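Local coordinates for nucleosome assembly protein (Plasmodium falciparum, PDB 5X7V), which probably acts as a histone chaperone of the nucleosome assembly protein family, binding histones and assisting their deposition into chromatin, at residues Thr109-His113 with Phe158-Thr162; Asn54-His59 with Leu185-Leu189; Asp71-His75 with Lys100-Met105; Leu79-Asp83 with Ile176-Trp181. One frame throughout, in Å; residues are numbered along the deposited sequence.

Contact 1. Residues Thr109-His113 with Phe158-Thr162; sequences TLVKH and FEWFT
Lys112 lies across the indole of Trp160 and carries its ammonium group to two backbone carbonyls of the same loop. NZ donates to Trp160 O at 2.6 Å, almost in line with the carbonyl bond (C=O...N angle 173°), and to Thr162 O at 3.2 Å, where it comes in tilted from the carbonyl plane. The same nitrogen stands over the five-membered ring, in a cation-pi contact of 3.8 Å from NZ to the centroid, while Lys112 CD covers the six-membered ring of the same face. CG anti to the backbone N (chi1 -170°) and an extended chain beyond it let the aliphatic part run over the indole and place the ammonium beside the two carbonyls. Two residues earlier on the strand, Leu110 meets Phe161 at about a right angle: CB touches CE1 at 3.6 Å, and CD1 sits over one face of the ring. Trp160 CE3 lies over the centre of the other face, which sandwiches the phenyl group. An inverse gamma turn centred on Phe161, with a weak bond from Thr162 N back to Trp160 O, sets the two carbonyls where one lysine can serve both. Phe161 also meets Phe95 edge-to-face, and Phe158 packs on helix 68-73. The 3-10 turn and loop thus cover strand 109-116, which is flanked in the antiparallel sheet by strands 91-97 and 121-126.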
loop_
_atom_site.group_PDB
_atom_site.type_symbol
_atom_site.label_atom_id
_atom_site.label_comp_id
_atom_site.label_asym_id
_atom_site.label_seq_id
_atom_site.Cartn_x
_atom_site.Cartn_y
_atom_site.Cartn_z
ATOM N N THR A 109 3.385 -26.134 15.233
ATOM C CA THR A 109 2.611 -24.947 14.908
ATOM C C THR A 109 3.326 -23.718 15.446
ATOM O O THR A 109 3.507 -23.585 16.648
ATOM C CB THR A 109 1.185 -25.008 15.488
ATOM O OG1 THR A 109 0.483 -26.127 14.937
ATOM C CG2 THR A 109 0.413 -23.725 15.172
ATOM N N LEU A 110 3.746 -22.834 14.549
ATOM C CA LEU A 110 4.344 -21.567 14.929
ATOM C C LEU A 110 3.366 -20.426 14.650
ATOM O O LEU A 110 2.821 -20.340 13.548
ATOM C CB LEU A 110 5.629 -21.338 14.155
ATOM C CG LEU A 110 6.627 -22.471 14.183
ATOM C CD1 LEU A 110 7.773 -22.142 13.272
ATOM C CD2 LEU A 110 7.099 -22.619 15.587
ATOM N N VAL A 111 3.131 -19.555 15.624
ATOM C CA VAL A 111 2.286 -18.392 15.360
ATOM C C VAL A 111 3.019 -17.097 15.663
ATOM O O VAL A 111 3.868 -17.028 16.537
ATOM C CB VAL A 111 0.956 -18.418 16.171
ATOM C CG1 VAL A 111 0.069 -19.566 15.725
ATOM C CG2 VAL A 111 1.242 -18.517 17.657
ATOM N N LYS A 112 2.706 -16.068 14.900
ATOM C CA LYS A 112 3.116 -14.724 15.266
ATOM C C LYS A 112 1.974 -13.761 14.984
ATOM O O LYS A 112 1.531 -13.621 13.848
ATOM C CB LYS A 112 4.374 -14.306 14.527
ATOM C CG LYS A 112 4.959 -13.029 15.046
ATOM C CD LYS A 112 6.228 -12.709 14.301
ATOM C CE LYS A 112 6.868 -11.477 14.891
ATOM N NZ LYS A 112 8.233 -11.245 14.383
ATOM N N HIS A 113 1.498 -13.124 16.044
ATOM C CA HIS A 113 0.362 -12.225 16.002
ATOM C C HIS A 113 0.893 -10.808 16.234
ATOM O O HIS A 113 1.611 -10.550 17.193
ATOM C CB HIS A 113 -0.675 -12.666 17.047
ATOM C CG HIS A 113 -1.881 -11.789 17.142
ATOM N ND1 HIS A 113 -2.949 -12.082 17.965
ATOM C CD2 HIS A 113 -2.184 -10.617 16.535
ATOM C CE1 HIS A 113 -3.859 -11.131 17.855
ATOM N NE2 HIS A 113 -3.416 -10.228 16.995
ATOM N N PHE A 158 13.663 -18.205 10.078
ATOM C CA PHE A 158 13.091 -18.523 11.364
ATOM C C PHE A 158 13.538 -17.553 12.433
ATOM O O PHE A 158 13.046 -17.623 13.554
ATOM C CB PHE A 158 13.450 -19.934 11.774
ATOM C CG PHE A 158 12.831 -20.968 10.914
ATOM C CD1 PHE A 158 11.490 -21.256 11.035
ATOM C CD2 PHE A 158 13.585 -21.661 9.982
ATOM C CE1 PHE A 158 10.903 -22.191 10.243
ATOM C CE2 PHE A 158 13.006 -22.606 9.195
ATOM C CZ PHE A 158 11.651 -22.868 9.331
ATOM N N GLU A 159 14.452 -16.644 12.092
ATOM C CA GLU A 159 14.768 -15.516 12.974
ATOM C C GLU A 159 13.617 -14.521 13.056
ATOM O O GLU A 159 13.626 -13.617 13.893
ATOM C CB GLU A 159 16.020 -14.776 12.512
ATOM C CG GLU A 159 17.266 -15.605 12.556
ATOM C CD GLU A 159 18.493 -14.761 12.384
ATOM O OE1 GLU A 159 18.701 -13.876 13.252
ATOM O OE2 GLU A 159 19.234 -14.970 11.391
ATOM N N TRP A 160 12.641 -14.681 12.165
ATOM C CA TRP A 160 11.484 -13.814 12.144
ATOM C C TRP A 160 10.560 -14.091 13.331
ATOM O O TRP A 160 9.743 -13.246 13.696
ATOM C CB TRP A 160 10.724 -13.960 10.825
ATOM C CG TRP A 160 9.525 -13.060 10.801
ATOM C CD1 TRP A 160 9.531 -11.697 10.804
ATOM C CD2 TRP A 160 8.155 -13.455 10.804
ATOM N NE1 TRP A 160 8.250 -11.219 10.807
ATOM C CE2 TRP A 160 7.384 -12.278 10.807
ATOM C CE3 TRP A 160 7.502 -14.688 10.799
ATOM C CZ2 TRP A 160 5.991 -12.299 10.817
ATOM C CZ3 TRP A 160 6.113 -14.703 10.799
ATOM C CH2 TRP A 160 5.378 -13.519 10.806
ATOM N N PHE A 161 10.708 -15.260 13.951
ATOM C CA PHE A 161 9.892 -15.612 15.111
ATOM C C PHE A 161 10.481 -15.116 16.440
ATOM O O PHE A 161 10.738 -15.893 17.364
ATOM C CB PHE A 161 9.675 -17.112 15.143
ATOM C CG PHE A 161 8.850 -17.608 14.002
ATOM C CD1 PHE A 161 7.450 -17.611 14.086
ATOM C CD2 PHE A 161 9.462 -18.051 12.825
ATOM C CE1 PHE A 161 6.674 -18.053 13.026
ATOM C CE2 PHE A 161 8.688 -18.495 11.753
ATOM C CZ PHE A 161 7.295 -18.488 11.853
ATOM N N THR A 162 10.671 -13.802 16.512
ATOM C CA THR A 162 11.003 -13.112 17.753
ATOM C C THR A 162 9.973 -12.030 18.154
ATOM O O THR A 162 9.046 -11.698 17.393
ATOM C CB THR A 162 12.378 -12.452 17.667
ATOM O OG1 THR A 162 12.596 -11.669 18.848
ATOM C CG2 THR A 162 12.466 -11.557 16.439
#

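Contact 2. Residues Asn54-His59 with Leu185-Leu189; sequences NTLRKH and LSYYL
Thr55 and Tyr187 form the close side of this contact, where the end of helix 51-56 meets the C-terminal helix 185-188. Thr55 CG2 packs against Tyr187 CB at 3.6 Å, the two side chains crossing nearly perpendicular, and the backbones come close here, with the CA atoms of Thr55 and Tyr188 4.5 Å apart. Thr55 OG1 lies at the edge of the Tyr188 ring, near its plane, but is hydrogen-bonded to Phe51 O within its own helix, so that its part here is packing. His59 lies alongside Tyr187, both side chains pointing the same way. Their rings are inclined at 57° with centroids 5.5 Å apart, and Tyr187 OH stands over one face of the imidazole. A chi1 of -176°, which sets CG opposite the backbone nitrogen, brings His59 against the tyrosine, and it also reaches helix 172-180. The other side is looser and belongs to the exposed Lys58. Its bent chain passes along Tyr187 O, and NZ makes a weak hydrogen bond to Tyr188 O at 3.3 Å, near the carboxyl end of the short helix; such a position would probably suit a positive charge. Asn54 adds a peripheral touch from CB to the Tyr188 ring, its amide nitrogen being held by Gly50 O. Met2 of the second subunit packs on Tyr188 and Leu189. A type I turn from Leu56 to His59 ends the first helix, and the whole is a packing of two short helix ends within the NAP domain, next to the dimer's long helices.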
loop_
_atom_site.group_PDB
_atom_site.type_symbol
_atom_site.label_atom_id
_atom_site.label_comp_id
_atom_site.label_asym_id
_atom_site.label_seq_id
_atom_site.Cartn_x
_atom_site.Cartn_y
_atom_site.Cartn_z
ATOM N N ASN A 54 9.661 -23.728 -1.862
ATOM C CA ASN A 54 9.975 -23.214 -3.178
ATOM C C ASN A 54 9.239 -21.946 -3.544
ATOM O O ASN A 54 9.571 -21.321 -4.535
ATOM C CB ASN A 54 9.667 -24.263 -4.223
ATOM C CG ASN A 54 10.551 -25.443 -4.112
ATOM O OD1 ASN A 54 11.701 -25.388 -4.507
ATOM N ND2 ASN A 54 10.033 -26.525 -3.556
ATOM N N THR A 55 8.227 -21.571 -2.780
ATOM C CA THR A 55 7.590 -20.295 -3.023
ATOM C C THR A 55 8.338 -19.170 -2.342
ATOM O O THR A 55 8.788 -18.245 -3.007
ATOM C CB THR A 55 6.183 -20.276 -2.540
ATOM O OG1 THR A 55 5.466 -21.303 -3.209
ATOM C CG2 THR A 55 5.557 -18.960 -2.874
ATOM N N LEU A 56 8.474 -19.257 -1.021
ATOM C CA LEU A 56 9.045 -18.178 -0.218
ATOM C C LEU A 56 10.359 -17.618 -0.754
ATOM O O LEU A 56 10.519 -16.413 -0.889
ATOM C CB LEU A 56 9.249 -18.657 1.211
ATOM C CG LEU A 56 7.957 -18.961 1.940
ATOM C CD1 LEU A 56 8.246 -19.504 3.318
ATOM C CD2 LEU A 56 7.121 -17.716 2.025
ATOM N N ARG A 57 11.293 -18.505 -1.067
ATOM C CA ARG A 57 12.642 -18.103 -1.452
ATOM C C ARG A 57 12.774 -17.756 -2.938
ATOM O O ARG A 57 13.884 -17.616 -3.443
ATOM C CB ARG A 57 13.648 -19.201 -1.084
ATOM C CG ARG A 57 13.457 -20.507 -1.832
ATOM C CD ARG A 57 14.491 -21.554 -1.421
ATOM N NE ARG A 57 14.395 -22.725 -2.293
ATOM C CZ ARG A 57 15.241 -23.004 -3.288
ATOM N NH1 ARG A 57 16.280 -22.200 -3.538
ATOM N NH2 ARG A 57 15.052 -24.101 -4.027
ATOM N N LYS A 58 11.646 -17.617 -3.627
ATOM C CA LYS A 58 11.639 -16.963 -4.915
ATOM C C LYS A 58 11.241 -15.496 -4.758
ATOM O O LYS A 58 11.158 -14.751 -5.733
ATOM C CB LYS A 58 10.687 -17.653 -5.879
ATOM C CG LYS A 58 11.167 -18.980 -6.424
ATOM C CD LYS A 58 10.775 -19.060 -7.859
ATOM C CE LYS A 58 10.426 -20.460 -8.315
ATOM N NZ LYS A 58 10.159 -20.418 -9.803
ATOM N N HIS A 59 10.970 -15.078 -3.536
ATOM C CA HIS A 59 10.823 -13.662 -3.281
ATOM C C HIS A 59 12.204 -13.086 -3.047
ATOM O O HIS A 59 12.926 -13.574 -2.179
ATOM C CB HIS A 59 9.921 -13.419 -2.081
ATOM C CG HIS A 59 9.656 -11.983 -1.828
ATOM N ND1 HIS A 59 10.005 -10.981 -2.734
ATOM C CD2 HIS A 59 9.069 -11.333 -0.805
ATOM C CE1 HIS A 59 9.661 -9.818 -2.254
ATOM N NE2 HIS A 59 9.082 -9.999 -1.071
ATOM N N LEU A 185 1.153 -18.558 -6.202
ATOM C CA LEU A 185 1.442 -19.338 -7.402
ATOM C C LEU A 185 2.374 -18.575 -8.337
ATOM O O LEU A 185 3.253 -19.159 -8.951
ATOM C CB LEU A 185 0.159 -19.702 -8.119
ATOM C CG LEU A 185 0.317 -20.640 -9.300
ATOM C CD1 LEU A 185 0.740 -22.013 -8.816
ATOM C CD2 LEU A 185 -0.969 -20.712 -10.093
ATOM N N SER A 186 2.156 -17.266 -8.438
ATOM C CA SER A 186 3.088 -16.355 -9.080
ATOM C C SER A 186 4.531 -16.624 -8.682
ATOM O O SER A 186 5.428 -16.655 -9.518
ATOM C CB SER A 186 2.736 -14.913 -8.727
ATOM O OG SER A 186 1.798 -14.355 -9.633
ATOM N N TYR A 187 4.751 -16.809 -7.392
ATOM C CA TYR A 187 6.095 -17.024 -6.894
ATOM C C TYR A 187 6.562 -18.468 -7.052
ATOM O O TYR A 187 7.744 -18.712 -7.230
ATOM C CB TYR A 187 6.180 -16.590 -5.443
ATOM C CG TYR A 187 6.241 -15.098 -5.288
ATOM C CD1 TYR A 187 7.454 -14.431 -5.362
ATOM C CD2 TYR A 187 5.095 -14.348 -5.068
ATOM C CE1 TYR A 187 7.531 -13.061 -5.227
ATOM C CE2 TYR A 187 5.165 -12.973 -4.920
ATOM C CZ TYR A 187 6.391 -12.341 -5.000
ATOM O OH TYR A 187 6.499 -10.980 -4.864
ATOM N N TYR A 188 5.648 -19.428 -7.012
ATOM C CA TYR A 188 6.035 -20.813 -7.249
ATOM C C TYR A 188 6.529 -20.979 -8.698
ATOM O O TYR A 188 7.340 -21.842 -9.007
ATOM C CB TYR A 188 4.869 -21.737 -6.941
ATOM C CG TYR A 188 5.191 -23.182 -7.093
ATOM C CD1 TYR A 188 5.962 -23.844 -6.157
ATOM C CD2 TYR A 188 4.734 -23.892 -8.187
ATOM C CE1 TYR A 188 6.267 -25.190 -6.307
ATOM C CE2 TYR A 188 5.034 -25.232 -8.350
ATOM C CZ TYR A 188 5.796 -25.876 -7.412
ATOM O OH TYR A 188 6.082 -27.205 -7.589
ATOM N N LEU A 189 6.044 -20.102 -9.565
ATOM C CA LEU A 189 6.448 -20.007 -10.961
ATOM C C LEU A 189 7.254 -18.694 -11.163
ATOM O O LEU A 189 8.134 -18.566 -12.031
ATOM C CB LEU A 189 5.199 -20.044 -11.851
ATOM C CG LEU A 189 4.239 -21.207 -11.572
ATOM C CD1 LEU A 189 2.838 -20.840 -11.904
ATOM C CD2 LEU A 189 4.610 -22.402 -12.402
#

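Contact 3. Residues Asp71-His75 with Lys100-Met105; sequences DILNH and KAKEFM
Ala101 O is gripped by two amides of its own turn, Phe104 N at 3.0 Å and, more weakly, Met105 N, and this winding presents Ala101, Phe104 and Met105 together to helix 68-73. Ile72 answers with both of its branches. CG1 lies over a face of the Phe104 ring, 4.2 Å from the centroid and 28° off the normal, and also touches Phe104 CB. CG2, anti to the backbone N, is directed to the sulfur of Met105, with 3.9 Å between Ile72 CG2 and Met105 SD. Farther out, Asp71 CB approaches CZ and CE2 of Phe104 obliquely. At the other end the imidazole of His75 crosses the Lys100 chain at about a right angle, with Lys100 CB 3.6 Å from His75 ND1. Lys100 CD follows close to the same side of the ring, whereas His75 CB rests on Ala101 CB. His75 N is bonded to Ile72 O at 2.8 Å, which fixes the turn that carries the histidine, and its backbone is joined to Gly98. Trp131, Pro137 and Phe158 complete the surroundings of Ile72, and a backbone bond from Phe104 to Lys132 ties the 3-10 loop onward. With no hydrogen bond between the segments, cohesion rests mainly on van der Waals and CH-pi contacts, including the lysine methylenes; Lys100 NZ stays 5.6 Å from His75 ND1, so any charge on His75 would probably be felt only moderately.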
loop_
_atom_site.group_PDB
_atom_site.type_symbol
_atom_site.label_atom_id
_atom_site.label_comp_id
_atom_site.label_asym_id
_atom_site.label_seq_id
_atom_site.Cartn_x
_atom_site.Cartn_y
_atom_site.Cartn_z
ATOM N N ASP A 71 15.408 -27.172 4.712
ATOM C CA ASP A 71 15.194 -28.510 5.283
ATOM C C ASP A 71 13.940 -28.580 6.133
ATOM O O ASP A 71 13.185 -29.540 6.046
ATOM C CB ASP A 71 16.401 -28.958 6.122
ATOM C CG ASP A 71 17.505 -29.563 5.278
ATOM O OD1 ASP A 71 17.159 -30.296 4.318
ATOM O OD2 ASP A 71 18.703 -29.299 5.569
ATOM N N ILE A 72 13.727 -27.552 6.946
ATOM C CA ILE A 72 12.515 -27.427 7.753
ATOM C C ILE A 72 11.326 -26.964 6.894
ATOM O O ILE A 72 10.281 -27.609 6.869
ATOM C CB ILE A 72 12.723 -26.438 8.930
ATOM C CG1 ILE A 72 13.855 -26.906 9.861
ATOM C CG2 ILE A 72 11.446 -26.314 9.738
ATOM C CD1 ILE A 72 15.175 -26.239 9.644
ATOM N N LEU A 73 11.517 -25.874 6.157
ATOM C CA LEU A 73 10.478 -25.347 5.271
ATOM C C LEU A 73 9.899 -26.387 4.323
ATOM O O LEU A 73 8.732 -26.284 3.930
ATOM C CB LEU A 73 11.000 -24.161 4.444
ATOM C CG LEU A 73 11.185 -22.789 5.122
ATOM C CD1 LEU A 73 11.661 -21.743 4.122
ATOM C CD2 LEU A 73 9.945 -22.320 5.838
ATOM N N ASN A 74 10.698 -27.384 3.958
ATOM C CA ASN A 74 10.224 -28.479 3.104
ATOM C C ASN A 74 9.124 -29.334 3.731
ATOM O O ASN A 74 8.591 -30.237 3.097
ATOM C CB ASN A 74 11.395 -29.367 2.715
ATOM C CG ASN A 74 11.982 -28.996 1.367
ATOM O OD1 ASN A 74 11.265 -28.510 0.485
ATOM N ND2 ASN A 74 13.283 -29.241 1.192
ATOM N N HIS A 75 8.805 -29.040 4.992
ATOM C CA HIS A 75 7.744 -29.720 5.739
ATOM C C HIS A 75 6.725 -28.696 6.239
ATOM O O HIS A 75 5.922 -28.972 7.116
ATOM C CB HIS A 75 8.330 -30.523 6.906
ATOM C CG HIS A 75 9.463 -31.418 6.503
ATOM N ND1 HIS A 75 9.273 -32.687 6.004
ATOM C CD2 HIS A 75 10.799 -31.201 6.482
ATOM C CE1 HIS A 75 10.448 -33.226 5.712
ATOM N NE2 HIS A 75 11.387 -32.343 5.990
ATOM N N LYS A 100 7.457 -34.762 10.261
ATOM C CA LYS A 100 8.879 -34.992 10.004
ATOM C C LYS A 100 9.727 -33.841 10.475
ATOM O O LYS A 100 10.941 -33.965 10.596
ATOM C CB LYS A 100 9.139 -35.201 8.526
ATOM C CG LYS A 100 8.534 -36.427 7.936
ATOM C CD LYS A 100 8.895 -36.478 6.480
ATOM C CE LYS A 100 8.349 -37.698 5.816
ATOM N NZ LYS A 100 9.286 -38.128 4.721
ATOM N N ALA A 101 9.081 -32.705 10.710
ATOM C CA ALA A 101 9.767 -31.520 11.172
ATOM C C ALA A 101 10.165 -31.679 12.638
ATOM O O ALA A 101 10.918 -30.875 13.180
ATOM C CB ALA A 101 8.904 -30.320 10.982
ATOM N N LYS A 102 9.665 -32.733 13.273
ATOM C CA LYS A 102 10.012 -33.027 14.658
ATOM C C LYS A 102 11.473 -33.458 14.780
ATOM O O LYS A 102 11.984 -33.601 15.891
ATOM C CB LYS A 102 9.106 -34.118 15.234
ATOM C CG LYS A 102 7.715 -33.683 15.606
ATOM C CD LYS A 102 7.360 -34.150 17.004
ATOM C CE LYS A 102 5.850 -34.134 17.258
ATOM N NZ LYS A 102 5.212 -35.425 16.829
ATOM N N GLU A 103 12.138 -33.692 13.646
ATOM C CA GLU A 103 13.566 -33.942 13.669
ATOM C C GLU A 103 14.315 -32.694 14.111
ATOM O O GLU A 103 15.390 -32.785 14.701
ATOM C CB GLU A 103 14.080 -34.378 12.303
ATOM C CG GLU A 103 15.539 -34.836 12.360
ATOM C CD GLU A 103 16.183 -35.079 11.010
ATOM O OE1 GLU A 103 15.719 -35.950 10.242
ATOM O OE2 GLU A 103 17.187 -34.391 10.732
ATOM N N PHE A 104 13.736 -31.527 13.828
ATOM C CA PHE A 104 14.440 -30.252 13.976
ATOM C C PHE A 104 13.924 -29.346 15.095
ATOM O O PHE A 104 14.659 -28.472 15.571
ATOM C CB PHE A 104 14.387 -29.440 12.677
ATOM C CG PHE A 104 14.719 -30.219 11.440
ATOM C CD1 PHE A 104 13.718 -30.870 10.723
ATOM C CD2 PHE A 104 16.025 -30.266 10.963
ATOM C CE1 PHE A 104 14.017 -31.570 9.578
ATOM C CE2 PHE A 104 16.326 -30.965 9.810
ATOM C CZ PHE A 104 15.317 -31.622 9.121
ATOM N N MET A 105 12.667 -29.527 15.496
ATOM C CA MET A 105 12.011 -28.522 16.328
ATOM C C MET A 105 10.699 -28.991 16.952
ATOM O O MET A 105 10.208 -30.099 16.685
ATOM C CB MET A 105 11.745 -27.278 15.493
ATOM C CG MET A 105 10.702 -27.534 14.456
ATOM S SD MET A 105 10.202 -26.092 13.459
ATOM C CE MET A 105 9.247 -25.198 14.662
#

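Contact 4. Residues Leu79-Asp83 with Ile176-Trp181; sequences LDLKD and IRREIW
Trp181 lays one face of its indole on Leu81 and turns its benzo edge to the strand backbone. Leu81 CB stands 3.6 Å from the centroid of the five-membered ring, 11° off the normal, and Leu81 CD2 reaches Trp181 CD1 at 3.5 Å. Leu81 N faces the same side farther along, nearer to the six-membered ring. At the edge, Leu79 O lies near the ring plane beside CZ3 and CH2. Asp80 OD2 approaches CH2 as well, with the carboxylate inclined at 59° to the ring; Lys78 pairs with OD1 of this carboxylate. The tryptophan is delivered by a widened, pi-type turn in residues 176-180, where Ile176 O accepts both Trp181 N at 2.8 Å and Ile180 N at 3.2 Å. Helix 172-180 rests on strand 76-82, outermost within this chain in the four-stranded antiparallel sheet of the NAP domain, while Phe38 and Arg41 of the long helix 2-45 also meet the indole, Arg41 through a cation-pi contact. On the helix side Leu79 CD2 and Ile176 CD1 meet tip to tip at 4.1 Å, close to Ile93 of the next strand. Leu81 CD2 is wedged between the indole and the backbone of Arg177. Beyond Leu81, Asp83 OD2 touches Arg177 CG, but the charged groups stand apart, with OD2 4.3 Å from NH1, beyond a salt bridge; a long, weak ion pair links the guanidinium to Glu174.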
loop_
_atom_site.group_PDB
_atom_site.type_symbol
_atom_site.label_atom_id
_atom_site.label_comp_id
_atom_site.label_asym_id
_atom_site.label_seq_id
_atom_site.Cartn_x
_atom_site.Cartn_y
_atom_site.Cartn_z
ATOM N N LEU A 79 0.450 -22.575 5.580
ATOM C CA LEU A 79 0.754 -21.201 5.952
ATOM C C LEU A 79 -0.536 -20.416 5.882
ATOM O O LEU A 79 -1.248 -20.504 4.883
ATOM C CB LEU A 79 1.807 -20.607 5.014
ATOM C CG LEU A 79 2.621 -19.359 5.357
ATOM C CD1 LEU A 79 3.728 -19.248 4.331
ATOM C CD2 LEU A 79 1.766 -18.111 5.348
ATOM N N ASP A 80 -0.866 -19.660 6.920
ATOM C CA ASP A 80 -2.105 -18.894 6.846
ATOM C C ASP A 80 -2.016 -17.504 7.373
ATOM O O ASP A 80 -1.467 -17.248 8.432
ATOM C CB ASP A 80 -3.238 -19.617 7.553
ATOM C CG ASP A 80 -3.800 -20.722 6.699
ATOM O OD1 ASP A 80 -3.146 -21.787 6.651
ATOM O OD2 ASP A 80 -4.843 -20.517 6.023
ATOM N N LEU A 81 -2.575 -16.601 6.590
ATOM C CA LEU A 81 -2.709 -15.226 6.975
ATOM C C LEU A 81 -4.120 -15.064 7.489
ATOM O O LEU A 81 -5.070 -15.479 6.829
ATOM C CB LEU A 81 -2.429 -14.312 5.792
ATOM C CG LEU A 81 -2.512 -12.824 6.049
ATOM C CD1 LEU A 81 -1.491 -12.447 7.085
ATOM C CD2 LEU A 81 -2.223 -12.142 4.760
ATOM N N LYS A 82 -4.232 -14.568 8.719
ATOM C CA LYS A 82 -5.478 -13.995 9.227
ATOM C C LYS A 82 -5.279 -12.492 9.207
ATOM O O LYS A 82 -4.624 -11.902 10.077
ATOM C CB LYS A 82 -5.845 -14.491 10.626
ATOM C CG LYS A 82 -6.256 -15.955 10.675
ATOM C CD LYS A 82 -7.556 -16.255 9.922
ATOM C CE LYS A 82 -7.687 -17.765 9.589
ATOM N NZ LYS A 82 -8.753 -18.082 8.552
ATOM N N ASP A 83 -5.831 -11.893 8.166
ATOM C CA ASP A 83 -5.631 -10.491 7.902
ATOM C C ASP A 83 -6.795 -9.672 8.405
ATOM O O ASP A 83 -7.860 -10.211 8.738
ATOM C CB ASP A 83 -5.439 -10.264 6.408
ATOM C CG ASP A 83 -4.678 -9.008 6.120
ATOM O OD1 ASP A 83 -4.610 -8.172 7.054
ATOM O OD2 ASP A 83 -4.158 -8.853 4.984
ATOM N N ILE A 176 4.803 -11.340 3.249
ATOM C CA ILE A 176 3.747 -12.330 3.052
ATOM C C ILE A 176 2.410 -11.639 2.823
ATOM O O ILE A 176 1.769 -11.858 1.800
ATOM C CB ILE A 176 3.598 -13.298 4.236
ATOM C CG1 ILE A 176 4.645 -14.399 4.198
ATOM C CG2 ILE A 176 2.300 -14.003 4.149
ATOM C CD1 ILE A 176 4.622 -15.239 5.452
ATOM N N ARG A 177 2.010 -10.804 3.780
ATOM C CA ARG A 177 0.732 -10.092 3.721
ATOM C C ARG A 177 0.570 -9.306 2.438
ATOM O O ARG A 177 -0.436 -9.446 1.759
ATOM C CB ARG A 177 0.581 -9.133 4.918
ATOM C CG ARG A 177 -0.771 -8.385 4.974
ATOM C CD ARG A 177 -0.829 -7.353 6.146
ATOM N NE ARG A 177 -0.153 -6.077 5.840
ATOM C CZ ARG A 177 -0.685 -5.090 5.108
ATOM N NH1 ARG A 177 -1.906 -5.208 4.581
ATOM N NH2 ARG A 177 0.006 -3.979 4.890
ATOM N N ARG A 178 1.572 -8.493 2.111
ATOM C CA ARG A 178 1.457 -7.497 1.054
ATOM C C ARG A 178 1.859 -7.986 -0.323
ATOM O O ARG A 178 1.445 -7.419 -1.317
ATOM C CB ARG A 178 2.290 -6.262 1.406
ATOM C CG ARG A 178 1.751 -5.443 2.589
ATOM C CD ARG A 178 2.694 -4.299 2.970
ATOM N NE ARG A 178 2.819 -3.269 1.942
ATOM C CZ ARG A 178 3.731 -2.300 1.965
ATOM N NH1 ARG A 178 4.620 -2.248 2.948
ATOM N NH2 ARG A 178 3.774 -1.397 0.989
ATOM N N GLU A 179 2.654 -9.041 -0.402
ATOM C CA GLU A 179 3.159 -9.452 -1.708
ATOM C C GLU A 179 2.905 -10.903 -2.084
ATOM O O GLU A 179 2.640 -11.175 -3.251
ATOM C CB GLU A 179 4.654 -9.155 -1.790
ATOM C CG GLU A 179 4.921 -7.683 -2.047
ATOM C CD GLU A 179 6.390 -7.334 -2.020
ATOM O OE1 GLU A 179 7.067 -7.442 -3.088
ATOM O OE2 GLU A 179 6.845 -6.932 -0.923
ATOM N N ILE A 180 2.957 -11.822 -1.120
ATOM C CA ILE A 180 2.975 -13.237 -1.464
ATOM C C ILE A 180 1.636 -13.935 -1.261
ATOM O O ILE A 180 1.252 -14.782 -2.065
ATOM C CB ILE A 180 4.048 -13.994 -0.665
ATOM C CG1 ILE A 180 5.430 -13.451 -0.973
ATOM C CG2 ILE A 180 4.060 -15.465 -1.037
ATOM C CD1 ILE A 180 6.491 -14.030 -0.089
ATOM N N TRP A 181 0.925 -13.566 -0.204
ATOM C CA TRP A 181 -0.287 -14.275 0.211
ATOM C C TRP A 181 -1.431 -14.311 -0.795
ATOM O O TRP A 181 -2.136 -15.324 -0.896
ATOM C CB TRP A 181 -0.826 -13.673 1.493
ATOM C CG TRP A 181 -2.067 -14.354 1.950
ATOM C CD1 TRP A 181 -3.349 -13.856 1.936
ATOM C CD2 TRP A 181 -2.156 -15.683 2.468
ATOM N NE1 TRP A 181 -4.218 -14.799 2.428
ATOM C CE2 TRP A 181 -3.510 -15.929 2.759
ATOM C CE3 TRP A 181 -1.220 -16.684 2.718
ATOM C CZ2 TRP A 181 -3.944 -17.127 3.284
ATOM C CZ3 TRP A 181 -1.648 -17.867 3.229
ATOM C CH2 TRP A 181 -2.994 -18.087 3.509
#

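How the contacts relate
Contact 4 is the buried one, near the centre of the chain, and contacts 1, 2 and 3 are partly buried farther out. Contacts 1 and 4 dress the same antiparallel sheet, at an inner and an outermost strand respectively: in contact 1 a buried lysine ammonium is held by two carbonyls and an indole face, in contact 4 a tryptophan packs on leucine. Contacts 2 and 3 join short elements at the periphery, mixing apolar packing with lysine chains. Contact 1 meets contact 3 through Phe158 on Ile72; contact 2 meets contact 4 through Tyr187 and His59 on Glu179 and Ile180, and contact 3 through Leu56 on Leu73.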